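PDB 5EWQ: amidase from Bacillus anthracis, which probably hydrolyses carboxylic acid amides to the acid and ammonia, and belongs to the amidase signature family. Local coordinates for residues A[391-396]-A[406-411]; A[357-362]-A[455-460]; A[43-48]-A[65-70]; A[83-88]-A[212-217]; A[326-331]-A[449-454]. One frame throughout, in Å; residues are numbered along the deposited sequence.

Contact 1 of 5, residues A[391-396]-A[406-411]; sequences AFNKRD and TLIEAS
K394 reaches across to E409 and joins two helices at the periphery of the amidase fold. Helix 386-394 carries K394, and helix 406-412 carries E409. The two helices lie close in sequence, with the short helix 397-400 between them.

The K394 side chain leaves its helix with CG beside the backbone N (chi1 -79°). CB, CG and CD serve as a spacer and run nearly extended. The chain then bends at its last torsion (chi4 63°). Here CE comes within 4.4 Å of E409 OE2. NZ goes further and forms a salt bridge with that oxygen at 3.1 Å. The hydrogen bond within the pair is weak. E409 OE1 lies well beyond it, so one carboxylate oxygen does the work. K394 is exposed to solvent, which would probably weaken the attraction. E409 also rests on I390 of the first helix.

The buried part of the contact lies beneath this pair. I408 points its CG1 branch at N393, and the methyl CD1 is the touching atom. I408 is backed by F367 of helix 360-377 and by L386. The N393 amide is held by Q405, whose OE1 accepts a hydrogen bond from ND2. This same ND2 lies 4.1 Å from I408 CD1.

Contact 2 of 5, residues A[357-362]-A[455-460]; sequences VDNLQT and EVLLSA
V357 meets L457 and L458 where the loop entering helix 360-377 packs on the first turn of helix 457-462. This is a loop-to-helix contact within the amidase fold, and it is apolar across the interface.

V357 uses both methyl branches. CG1 lies 3.9 Å from L457 CG, and the two side chains run past each other in opposite directions. CG2 lies 3.7 Å from L458 CD2, where the side chains cross at about a right angle. V357 is thus set against two consecutive leucines. The L457 branches part in turn. CD2 lies 3.7 Å from the V357 carbonyl O, while CD1 packs 3.6 Å from N359 CB. L457 CG stands opposite the backbone N (chi1 175°), which points CG toward the loop; the two methyls then diverge.

The next shell surrounds these groups. L458 is backed by E435 and L436 of helix 418-437 and by L352 and N354 of a loop. N359 touches L260, and its OD1 has a weak hydrogen bond with T226 OG1. The backbone N of D358 bonds to S428 OG. D358 turns its CB away from the leucines and ties down the start of helix 360-377. Its OD2 accepts from T362 N at 3.1 Å, nearly in line with the C-O bond. The same OD2 takes T362 OG1 at 3.2 Å through its anti lone pair.

Contact 3 of 5, residues A[43-48]-A[65-70]; sequences KEVVNA and EELTSI
V45 presents its two methyl groups to L67 and I70. All three side chains are buried, and V45 runs at a slant to both partners. CG1 of V45 is the methyl nearest L67, 3.7 Å from its CD1. CG2 is nearest I70, 3.7 Å from I70 CD1, and lies 4.1 Å from L67 CD1. The forked end of V45 therefore meets the tips of two residues about one helical turn apart.

The partners arrive differently. I70 points its CB at V45, with CG1 beside the backbone N (chi1 -62°) and the chain extended to CD1. L67 starts off to one flank, and its CD1 branch swings in at the tip. Its CG is opposite the backbone N (chi1 -180°).

The contact joins the last turn of helix 35-45 to the early part of helix 64-79 in the helical N-terminal part of the chain. Helix 50-58, which lies between them in sequence, adds L53 and M56 against V45. L62 covers V45 as well. The two helices have further links nearby, since E66 OE2 bonds to N37 ND2 and I70 touches K41 and E42.

Helix 35-45 ends at V45. The chain then makes a type II beta turn from V45 to A48, with N47 at positive phi (67°). A48 N bonds back to V45 O at 3.0 Å. The turn leads the chain on towards helix 50-58.

Contact 4 of 5, residues A[83-88]-A[212-217]; sequences ITLNSV and VAADFA
S87 OG sits at the edge of the F216 ring, in its plane, 3.9 Å from CD2. Its hydrogen bond is with D79 OD1 of helix 64-79. The other oxygen of D79 accepts from V88 N, so this one carboxylate holds both a side chain and the backbone of the 83-88 loop.

The rest of the contact is apolar and buried. L85 CD1 does the touching. It packs 3.8 Å from A214 CB and 4.0 Å from F216 CE2, approaching the ring obliquely. L85 CG lies beside its backbone N (chi1 -57°), which sends this branch to the two partners. A214 CB also covers one face of the ring, 3.6 Å above its plane and offset toward the rim. The ring is therefore met on a face, at an edge and at a slant. I75, H78 and V211 add to its surroundings.

A214 follows the end of helix 206-213, and its carbonyl O takes a hydrogen bond from R74. The 83-88 loop leads into strand 88-91, an outermost strand of the large mixed sheet. Helix 206-213 begins within the glycine- and serine-rich sequence characteristic of the amidase signature family.

Contact 5 of 5, residues A[326-331]-A[449-454]; sequences ENRKAV and VMINNE
R328 reaches over I451, N452 and E454, and its guanidinium carries the whole contact. The more buried part lies toward the sheet. I451 is buried, and its CG2 methyl comes 4.0 Å from R328 NH1. N452 ND2 lies over one guanidinium face, 3.8 Å above the plane and offset toward the rim. The two flat groups are steeply turned, 78° apart. N452 OD1 accepts a hydrogen bond from G481 N, which helps set the turn of the amide.

The other side faces solvent. E454 is exposed and comes from the opposite direction to R328. Its OE2 forms a long salt bridge with R328 NH1 at 3.5 Å, and no hydrogen bond accompanies it. The carboxylate is tilted 51° to the guanidinium, so the two groups do not lie flat together. R328 gets there with its chain bent about the CB-CG and CG-CD bonds.

R328 also touches V480 of strand 479-485, while I451 rests on F319 and Q324. The contact thus joins the residues leading into helix 329-341 to the end of strand 447-451. That strand runs between antiparallel strand 479-485 and parallel strand 314-317, and N452 beyond it touches A234 of helix 230-235.

Contacts 3 and 4 come first along the chain, in series. Their centres are 14 Å apart on one side of the molecule. They meet where N47 N lies 2.7 Å from D215 OD2, probably a hydrogen bond. Contacts 5 and 2 cross along the chain: they open in turn and close in the same order, and contact 1 is nested inside both. Strand 447-451 leads into helix 457-462, and contacts 2 and 5 touch there, with V456 CG2 4.0 Å from SE of the selenomethionine M450. Contact 1 is peripheral, its centre 42 Å from that of contact 3. Contact 4 adjoins the outermost strand 88-91 and contact 5 strand 447-451 of the one mixed sheet.

Contact 1 of 5, residues A[391-396]-A[406-411]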
# COMPACT_ATOMS: atom_id res chain seq x y z
N ALA A 391 9.50 25.12 10.87
CA ALA A 391 9.11 26.26 11.69
C ALA A 391 7.67 26.14 12.16
O ALA A 391 7.32 26.56 13.26
CB ALA A 391 9.32 27.56 10.92
N PHE A 392 6.83 25.55 11.31
CA PHE A 392 5.42 25.37 11.62
C PHE A 392 5.22 24.37 12.76
O PHE A 392 4.42 24.60 13.67
CB PHE A 392 4.66 24.90 10.37
CG PHE A 392 3.19 24.68 10.60
CD1 PHE A 392 2.29 25.73 10.49
CD2 PHE A 392 2.70 23.42 10.92
CE1 PHE A 392 0.94 25.53 10.70
CE2 PHE A 392 1.35 23.22 11.13
CZ PHE A 392 0.47 24.27 11.02
N ASN A 393 5.95 23.26 12.70
CA ASN A 393 5.84 22.21 13.70
C ASN A 393 6.32 22.67 15.08
O ASN A 393 5.80 22.23 16.10
CB ASN A 393 6.64 20.98 13.27
CG ASN A 393 6.05 20.31 12.04
OD1 ASN A 393 4.84 20.39 11.79
ND2 ASN A 393 6.89 19.63 11.28
N LYS A 394 7.31 23.56 15.09
CA LYS A 394 7.89 24.06 16.33
C LYS A 394 6.89 24.84 17.18
O LYS A 394 7.01 24.88 18.41
CB LYS A 394 9.10 24.94 16.03
CG LYS A 394 10.38 24.19 15.72
CD LYS A 394 11.50 25.16 15.34
CE LYS A 394 12.88 24.54 15.50
NZ LYS A 394 13.10 23.38 14.59
N ARG A 395 5.90 25.45 16.53
CA ARG A 395 4.96 26.33 17.22
C ARG A 395 3.96 25.56 18.08
O ARG A 395 3.27 26.15 18.91
CB ARG A 395 4.23 27.21 16.21
CG ARG A 395 5.15 28.12 15.41
CD ARG A 395 4.37 29.02 14.47
NE ARG A 395 5.25 29.83 13.63
CZ ARG A 395 5.68 31.05 13.95
NH1 ARG A 395 6.48 31.71 13.12
NH2 ARG A 395 5.30 31.61 15.09
N ASP A 396 3.88 24.25 17.87
CA ASP A 396 3.04 23.39 18.70
C ASP A 396 3.58 21.96 18.64
O ASP A 396 2.98 21.08 18.02
CB ASP A 396 1.58 23.44 18.23
CG ASP A 396 0.62 22.86 19.26
OD1 ASP A 396 1.03 22.71 20.43
OD2 ASP A 396 -0.53 22.57 18.90
N THR A 406 13.47 15.03 13.53
CA THR A 406 14.91 14.98 13.31
C THR A 406 15.29 14.67 11.86
O THR A 406 16.26 15.22 11.34
CB THR A 406 15.57 13.92 14.22
OG1 THR A 406 15.13 14.11 15.58
CG2 THR A 406 17.09 14.03 14.17
N LEU A 407 14.51 13.81 11.22
CA LEU A 407 14.83 13.37 9.86
C LEU A 407 14.66 14.47 8.82
O LEU A 407 15.52 14.64 7.95
CB LEU A 407 13.96 12.16 9.48
CG LEU A 407 14.46 10.82 10.00
CD1 LEU A 407 13.44 9.72 9.75
CD2 LEU A 407 15.79 10.47 9.35
N ILE A 408 13.57 15.22 8.90
CA ILE A 408 13.33 16.29 7.94
C ILE A 408 14.21 17.50 8.25
O ILE A 408 14.44 18.34 7.39
CB ILE A 408 11.84 16.72 7.91
CG1 ILE A 408 11.45 17.42 9.22
CG2 ILE A 408 10.95 15.52 7.66
CD1 ILE A 408 10.03 17.91 9.23
N GLU A 409 14.69 17.57 9.49
CA GLU A 409 15.64 18.61 9.87
C GLU A 409 17.01 18.29 9.29
O GLU A 409 17.73 19.19 8.86
CB GLU A 409 15.72 18.74 11.40
CG GLU A 409 14.59 19.53 12.02
CD GLU A 409 14.67 19.58 13.53
OE1 GLU A 409 15.24 18.65 14.13
OE2 GLU A 409 14.18 20.56 14.13
N ALA A 410 17.36 17.01 9.28
CA ALA A 410 18.64 16.56 8.74
C ALA A 410 18.68 16.73 7.23
O ALA A 410 19.72 17.03 6.65
CB ALA A 410 18.89 15.11 9.12
N SER A 411 17.53 16.53 6.58
CA SER A 411 17.43 16.65 5.13
C SER A 411 17.55 18.11 4.70
O SER A 411 18.07 18.41 3.62
CB SER A 411 16.12 16.05 4.63
OG SER A 411 16.03 16.13 3.22

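Contact 2 of 5, residues A[357-362]-A[455-460]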
# COMPACT_ATOMS: atom_id res chain seq x y z
N VAL A 357 24.98 -0.80 -1.37
CA VAL A 357 23.62 -0.37 -1.68
C VAL A 357 23.10 0.57 -0.60
O VAL A 357 22.63 0.14 0.45
CB VAL A 357 22.67 -1.58 -1.82
CG1 VAL A 357 21.28 -1.11 -2.23
CG2 VAL A 357 23.23 -2.57 -2.82
N ASP A 358 23.20 1.87 -0.87
CA ASP A 358 22.80 2.89 0.10
C ASP A 358 21.31 3.18 0.02
O ASP A 358 20.69 3.05 -1.04
CB ASP A 358 23.61 4.17 -0.12
CG ASP A 358 23.22 5.28 0.84
OD1 ASP A 358 23.83 5.36 1.93
OD2 ASP A 358 22.31 6.06 0.51
N ASN A 359 20.73 3.59 1.15
CA ASN A 359 19.32 3.93 1.21
C ASN A 359 19.08 5.27 1.91
O ASN A 359 18.29 6.09 1.45
CB ASN A 359 18.54 2.82 1.93
CG ASN A 359 17.04 3.00 1.83
OD1 ASN A 359 16.54 3.55 0.85
ND2 ASN A 359 16.32 2.53 2.84
N LEU A 360 19.78 5.47 3.03
CA LEU A 360 19.58 6.65 3.86
C LEU A 360 20.05 7.95 3.20
O LEU A 360 19.31 8.93 3.17
CB LEU A 360 20.29 6.48 5.20
CG LEU A 360 19.85 5.27 6.04
CD1 LEU A 360 20.53 5.28 7.40
CD2 LEU A 360 18.33 5.25 6.20
N GLN A 361 21.27 7.94 2.68
CA GLN A 361 21.84 9.13 2.04
C GLN A 361 21.04 9.51 0.79
O GLN A 361 20.94 10.69 0.45
CB GLN A 361 23.30 8.89 1.67
CG GLN A 361 24.23 8.77 2.87
CD GLN A 361 25.68 8.61 2.46
OE1 GLN A 361 26.00 8.46 1.28
NE2 GLN A 361 26.58 8.64 3.44
N THR A 362 20.48 8.51 0.12
CA THR A 362 19.63 8.73 -1.03
C THR A 362 18.38 9.50 -0.62
O THR A 362 17.85 10.31 -1.37
CB THR A 362 19.23 7.40 -1.71
OG1 THR A 362 20.41 6.64 -2.01
CG2 THR A 362 18.45 7.65 -2.99
N GLU A 455 14.40 -8.56 3.38
CA GLU A 455 15.23 -8.31 2.21
C GLU A 455 14.51 -7.45 1.17
O GLU A 455 14.14 -7.94 0.10
CB GLU A 455 15.68 -9.62 1.57
CG GLU A 455 16.43 -10.56 2.51
CD GLU A 455 17.75 -9.99 2.98
OE1 GLU A 455 18.37 -9.22 2.22
OE2 GLU A 455 18.16 -10.31 4.12
N VAL A 456 14.33 -6.17 1.47
CA VAL A 456 13.63 -5.26 0.57
C VAL A 456 14.57 -4.23 -0.04
O VAL A 456 14.31 -3.70 -1.12
CB VAL A 456 12.48 -4.53 1.30
CG1 VAL A 456 11.58 -3.81 0.30
CG2 VAL A 456 11.67 -5.51 2.11
N LEU A 457 15.68 -3.98 0.65
CA LEU A 457 16.65 -2.96 0.24
C LEU A 457 17.11 -3.11 -1.20
O LEU A 457 17.18 -2.13 -1.95
CB LEU A 457 17.86 -2.99 1.18
CG LEU A 457 19.02 -2.06 0.81
CD1 LEU A 457 18.56 -0.61 0.76
CD2 LEU A 457 20.17 -2.22 1.79
N LEU A 458 17.43 -4.34 -1.60
CA LEU A 458 17.98 -4.60 -2.92
C LEU A 458 16.93 -4.49 -4.02
O LEU A 458 17.16 -3.84 -5.05
CB LEU A 458 18.64 -5.98 -2.96
CG LEU A 458 19.72 -6.23 -1.91
CD1 LEU A 458 20.35 -7.60 -2.11
CD2 LEU A 458 20.78 -5.14 -1.96
N SER A 459 15.78 -5.12 -3.81
CA SER A 459 14.73 -5.16 -4.82
C SER A 459 14.10 -3.79 -5.05
O SER A 459 13.59 -3.51 -6.14
CB SER A 459 13.65 -6.17 -4.43
OG SER A 459 13.11 -5.87 -3.16
N ALA A 460 14.13 -2.94 -4.03
CA ALA A 460 13.56 -1.60 -4.13
C ALA A 460 14.45 -0.68 -4.96
O ALA A 460 13.97 0.07 -5.81
CB ALA A 460 13.33 -1.02 -2.75

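Contact 3 of 5, residues A[43-48]-A[65-70]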
# COMPACT_ATOMS: atom_id res chain seq x y z
N LYS A 43 -22.80 -9.15 6.14
CA LYS A 43 -22.30 -10.51 6.34
C LYS A 43 -21.99 -11.20 5.01
O LYS A 43 -21.24 -12.18 4.97
CB LYS A 43 -23.32 -11.34 7.13
CG LYS A 43 -23.63 -10.79 8.51
CD LYS A 43 -24.64 -11.67 9.24
N GLU A 44 -22.57 -10.69 3.93
CA GLU A 44 -22.38 -11.28 2.61
C GLU A 44 -21.27 -10.58 1.84
O GLU A 44 -20.76 -11.10 0.85
CB GLU A 44 -23.69 -11.23 1.82
CG GLU A 44 -23.82 -12.31 0.75
CD GLU A 44 -24.23 -13.65 1.33
OE1 GLU A 44 -24.58 -13.70 2.53
OE2 GLU A 44 -24.19 -14.66 0.59
N VAL A 45 -20.89 -9.39 2.30
CA VAL A 45 -19.88 -8.58 1.62
C VAL A 45 -18.49 -8.78 2.23
O VAL A 45 -17.49 -8.85 1.50
CB VAL A 45 -20.26 -7.08 1.67
CG1 VAL A 45 -19.05 -6.20 1.41
CG2 VAL A 45 -21.36 -6.78 0.66
N VAL A 46 -18.43 -8.88 3.55
CA VAL A 46 -17.16 -9.05 4.26
C VAL A 46 -16.40 -10.28 3.77
O VAL A 46 -16.96 -11.37 3.64
CB VAL A 46 -17.39 -9.17 5.78
CG1 VAL A 46 -16.13 -9.64 6.49
CG2 VAL A 46 -17.86 -7.84 6.35
N ASN A 47 -15.11 -10.08 3.48
CA ASN A 47 -14.19 -11.13 3.03
C ASN A 47 -14.55 -11.69 1.66
O ASN A 47 -14.04 -12.74 1.26
CB ASN A 47 -14.13 -12.26 4.06
CG ASN A 47 -12.86 -13.09 3.95
OD1 ASN A 47 -11.81 -12.58 3.55
ND2 ASN A 47 -12.96 -14.36 4.29
N ALA A 48 -15.41 -10.99 0.93
CA ALA A 48 -15.75 -11.39 -0.43
C ALA A 48 -14.85 -10.68 -1.44
O ALA A 48 -14.58 -9.48 -1.30
CB ALA A 48 -17.21 -11.11 -0.73
N GLU A 65 -24.46 1.42 -4.18
CA GLU A 65 -24.85 2.31 -3.09
C GLU A 65 -24.87 1.56 -1.77
O GLU A 65 -24.43 2.08 -0.74
CB GLU A 65 -26.22 2.93 -3.37
CG GLU A 65 -26.70 3.90 -2.30
CD GLU A 65 -28.07 4.46 -2.58
OE1 GLU A 65 -28.57 5.26 -1.77
OE2 GLU A 65 -28.66 4.10 -3.63
N GLU A 66 -25.37 0.33 -1.80
CA GLU A 66 -25.40 -0.52 -0.61
C GLU A 66 -23.98 -0.92 -0.20
O GLU A 66 -23.66 -0.95 0.98
CB GLU A 66 -26.24 -1.77 -0.86
CG GLU A 66 -27.73 -1.51 -0.97
CD GLU A 66 -28.51 -2.77 -1.28
OE1 GLU A 66 -28.39 -3.28 -2.42
OE2 GLU A 66 -29.25 -3.25 -0.40
N LEU A 67 -23.15 -1.22 -1.20
CA LEU A 67 -21.77 -1.62 -0.95
C LEU A 67 -20.99 -0.51 -0.26
O LEU A 67 -20.22 -0.76 0.67
CB LEU A 67 -21.09 -2.01 -2.27
CG LEU A 67 -19.63 -2.46 -2.17
CD1 LEU A 67 -19.51 -3.71 -1.31
CD2 LEU A 67 -19.05 -2.70 -3.55
N THR A 68 -21.20 0.72 -0.72
CA THR A 68 -20.54 1.88 -0.14
C THR A 68 -21.05 2.14 1.27
O THR A 68 -20.29 2.51 2.16
CB THR A 68 -20.74 3.14 -1.01
OG1 THR A 68 -20.27 2.88 -2.34
CG2 THR A 68 -19.99 4.32 -0.43
N SER A 69 -22.35 1.94 1.47
CA SER A 69 -22.99 2.17 2.76
C SER A 69 -22.42 1.26 3.84
O SER A 69 -22.21 1.69 4.98
CB SER A 69 -24.50 1.96 2.66
OG SER A 69 -24.81 0.60 2.40
N ILE A 70 -22.17 0.00 3.49
CA ILE A 70 -21.63 -0.97 4.43
C ILE A 70 -20.24 -0.56 4.91
O ILE A 70 -19.96 -0.58 6.11
CB ILE A 70 -21.55 -2.38 3.80
CG1 ILE A 70 -22.95 -2.88 3.44
CG2 ILE A 70 -20.88 -3.36 4.75
CD1 ILE A 70 -22.96 -4.22 2.75

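Contact 4 of 5, residues A[83-88]-A[212-217]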
# COMPACT_ATOMS: atom_id res chain seq x y z
N ILE A 83 -13.44 -0.84 18.39
CA ILE A 83 -12.03 -1.18 18.51
C ILE A 83 -11.16 0.01 18.10
O ILE A 83 -10.01 0.13 18.54
CB ILE A 83 -11.67 -2.43 17.67
CG1 ILE A 83 -10.28 -2.95 18.03
CG2 ILE A 83 -11.79 -2.14 16.18
CD1 ILE A 83 -10.15 -3.41 19.46
N THR A 84 -11.73 0.89 17.27
CA THR A 84 -11.09 2.14 16.86
C THR A 84 -9.68 1.92 16.30
O THR A 84 -8.69 2.28 16.94
CB THR A 84 -11.02 3.14 18.03
OG1 THR A 84 -12.24 3.08 18.79
CG2 THR A 84 -10.82 4.56 17.51
N LEU A 85 -9.61 1.33 15.11
CA LEU A 85 -8.32 1.06 14.48
C LEU A 85 -7.65 2.34 14.01
O LEU A 85 -6.42 2.41 13.92
CB LEU A 85 -8.50 0.10 13.30
CG LEU A 85 -9.16 -1.24 13.62
CD1 LEU A 85 -9.30 -2.09 12.36
CD2 LEU A 85 -8.38 -1.99 14.68
N ASN A 86 -8.46 3.36 13.72
CA ASN A 86 -7.98 4.66 13.27
C ASN A 86 -7.05 4.54 12.07
O ASN A 86 -5.87 4.88 12.15
CB ASN A 86 -7.27 5.39 14.41
CG ASN A 86 -7.07 6.87 14.13
OD1 ASN A 86 -7.79 7.45 13.32
ND2 ASN A 86 -6.11 7.48 14.81
N SER A 87 -7.59 4.04 10.96
CA SER A 87 -6.79 3.81 9.76
C SER A 87 -7.27 4.66 8.59
O SER A 87 -6.69 4.63 7.51
CB SER A 87 -6.83 2.34 9.37
OG SER A 87 -8.15 1.93 9.04
N VAL A 88 -8.34 5.43 8.82
CA VAL A 88 -8.90 6.28 7.78
C VAL A 88 -8.72 7.75 8.11
O VAL A 88 -9.14 8.22 9.17
CB VAL A 88 -10.40 5.99 7.58
CG1 VAL A 88 -10.98 6.91 6.51
CG2 VAL A 88 -10.61 4.53 7.20
N VAL A 212 -8.38 -2.92 3.94
CA VAL A 212 -8.72 -4.15 3.24
C VAL A 212 -8.69 -5.34 4.20
O VAL A 212 -9.35 -6.35 3.96
CB VAL A 212 -7.76 -4.42 2.06
CG1 VAL A 212 -8.02 -3.43 0.93
CG2 VAL A 212 -6.31 -4.36 2.51
N ALA A 213 -7.94 -5.20 5.28
CA ALA A 213 -7.87 -6.25 6.29
C ALA A 213 -9.15 -6.29 7.12
O ALA A 213 -9.67 -7.35 7.44
CB ALA A 213 -6.66 -6.05 7.19
N ALA A 214 -9.65 -5.11 7.47
CA ALA A 214 -10.85 -4.99 8.30
C ALA A 214 -12.10 -4.80 7.45
O ALA A 214 -13.16 -4.46 7.97
CB ALA A 214 -10.70 -3.85 9.29
N ASP A 215 -11.95 -5.02 6.14
CA ASP A 215 -13.05 -4.88 5.19
C ASP A 215 -13.70 -3.50 5.24
O ASP A 215 -14.93 -3.38 5.27
CB ASP A 215 -14.11 -5.96 5.42
CG ASP A 215 -13.61 -7.35 5.08
OD1 ASP A 215 -13.02 -8.01 5.96
OD2 ASP A 215 -13.81 -7.78 3.92
N PHE A 216 -12.88 -2.46 5.25
CA PHE A 216 -13.36 -1.09 5.14
C PHE A 216 -13.41 -0.69 3.67
O PHE A 216 -13.96 0.34 3.31
CB PHE A 216 -12.47 -0.13 5.93
CG PHE A 216 -12.47 -0.37 7.41
CD1 PHE A 216 -13.55 -0.99 8.03
CD2 PHE A 216 -11.39 0.01 8.19
CE1 PHE A 216 -13.55 -1.21 9.39
CE2 PHE A 216 -11.39 -0.21 9.56
CZ PHE A 216 -12.47 -0.82 10.16
N ALA A 217 -12.81 -1.54 2.83
CA ALA A 217 -12.74 -1.31 1.40
C ALA A 217 -12.29 -2.58 0.69
O ALA A 217 -11.55 -3.38 1.27
CB ALA A 217 -11.79 -0.16 1.08

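Contact 5 of 5, residues A[326-331]-A[449-454]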
# COMPACT_ATOMS: atom_id res chain seq x y z
N GLU A 326 11.71 -19.98 17.51
CA GLU A 326 10.65 -20.96 17.76
C GLU A 326 9.27 -20.39 17.47
O GLU A 326 8.30 -21.13 17.27
CB GLU A 326 10.72 -21.46 19.21
N ASN A 327 9.18 -19.06 17.45
CA ASN A 327 7.92 -18.38 17.20
C ASN A 327 7.49 -18.46 15.74
O ASN A 327 6.32 -18.70 15.43
CB ASN A 327 8.01 -16.92 17.64
CG ASN A 327 6.74 -16.41 18.29
OD1 ASN A 327 5.99 -17.19 18.88
ND2 ASN A 327 6.50 -15.11 18.20
N ARG A 328 8.44 -18.26 14.83
CA ARG A 328 8.15 -18.27 13.40
C ARG A 328 8.57 -19.58 12.73
O ARG A 328 8.46 -19.72 11.51
CB ARG A 328 8.84 -17.10 12.69
CG ARG A 328 8.40 -15.73 13.15
CD ARG A 328 8.43 -14.74 12.00
NE ARG A 328 9.04 -13.46 12.36
CZ ARG A 328 10.30 -13.13 12.07
NH1 ARG A 328 11.08 -13.97 11.41
NH2 ARG A 328 10.77 -11.95 12.44
N LYS A 329 9.05 -20.53 13.52
CA LYS A 329 9.55 -21.80 12.98
C LYS A 329 8.45 -22.60 12.29
O LYS A 329 8.68 -23.22 11.25
CB LYS A 329 10.17 -22.64 14.10
N ALA A 330 7.25 -22.58 12.87
CA ALA A 330 6.12 -23.33 12.32
C ALA A 330 5.59 -22.68 11.04
O ALA A 330 5.19 -23.38 10.11
CB ALA A 330 5.01 -23.44 13.35
N VAL A 331 5.59 -21.35 11.01
CA VAL A 331 5.10 -20.62 9.85
C VAL A 331 6.06 -20.75 8.67
O VAL A 331 5.63 -20.99 7.54
CB VAL A 331 4.91 -19.12 10.18
CG1 VAL A 331 4.36 -18.38 8.97
CG2 VAL A 331 3.98 -18.96 11.37
N VAL A 449 11.53 -15.62 -2.52
CA VAL A 449 10.57 -15.41 -1.44
C VAL A 449 11.27 -15.07 -0.12
O VAL A 449 12.34 -15.60 0.18
CB VAL A 449 9.66 -16.65 -1.25
CG1 VAL A 449 10.46 -17.85 -0.78
CG2 VAL A 449 8.52 -16.35 -0.29
N MSE A 450 10.67 -14.17 0.65
CA MSE A 450 11.24 -13.74 1.92
C MSE A 450 10.18 -13.74 3.01
O MSE A 450 8.98 -13.81 2.73
CB MSE A 450 11.86 -12.35 1.79
CG MSE A 450 10.87 -11.22 2.04
SE MSE A 450 11.59 -9.46 1.64
CE MSE A 450 11.36 -9.49 -0.29
N ILE A 451 10.62 -13.65 4.26
CA ILE A 451 9.71 -13.50 5.39
C ILE A 451 9.62 -12.03 5.78
O ILE A 451 10.63 -11.41 6.11
CB ILE A 451 10.15 -14.33 6.60
CG1 ILE A 451 10.11 -15.82 6.27
CG2 ILE A 451 9.26 -14.04 7.80
CD1 ILE A 451 10.45 -16.72 7.44
N ASN A 452 8.40 -11.48 5.74
CA ASN A 452 8.16 -10.07 6.03
C ASN A 452 9.01 -9.14 5.15
O ASN A 452 9.04 -9.29 3.93
CB ASN A 452 8.41 -9.77 7.51
CG ASN A 452 7.47 -10.53 8.42
OD1 ASN A 452 6.37 -10.91 8.02
ND2 ASN A 452 7.91 -10.76 9.66
N ASN A 453 9.70 -8.20 5.78
CA ASN A 453 10.48 -7.21 5.04
C ASN A 453 11.98 -7.29 5.31
O ASN A 453 12.66 -6.26 5.41
CB ASN A 453 9.97 -5.80 5.34
CG ASN A 453 10.15 -5.42 6.80
OD1 ASN A 453 10.11 -6.28 7.69
ND2 ASN A 453 10.36 -4.14 7.06
N GLU A 454 12.50 -8.51 5.42
CA GLU A 454 13.91 -8.71 5.76
C GLU A 454 14.85 -8.37 4.61
O GLU A 454 15.98 -7.94 4.84
CB GLU A 454 14.13 -10.15 6.22
CG GLU A 454 13.40 -10.51 7.50
CD GLU A 454 13.55 -11.97 7.87
OE1 GLU A 454 14.23 -12.71 7.13
OE2 GLU A 454 12.98 -12.38 8.91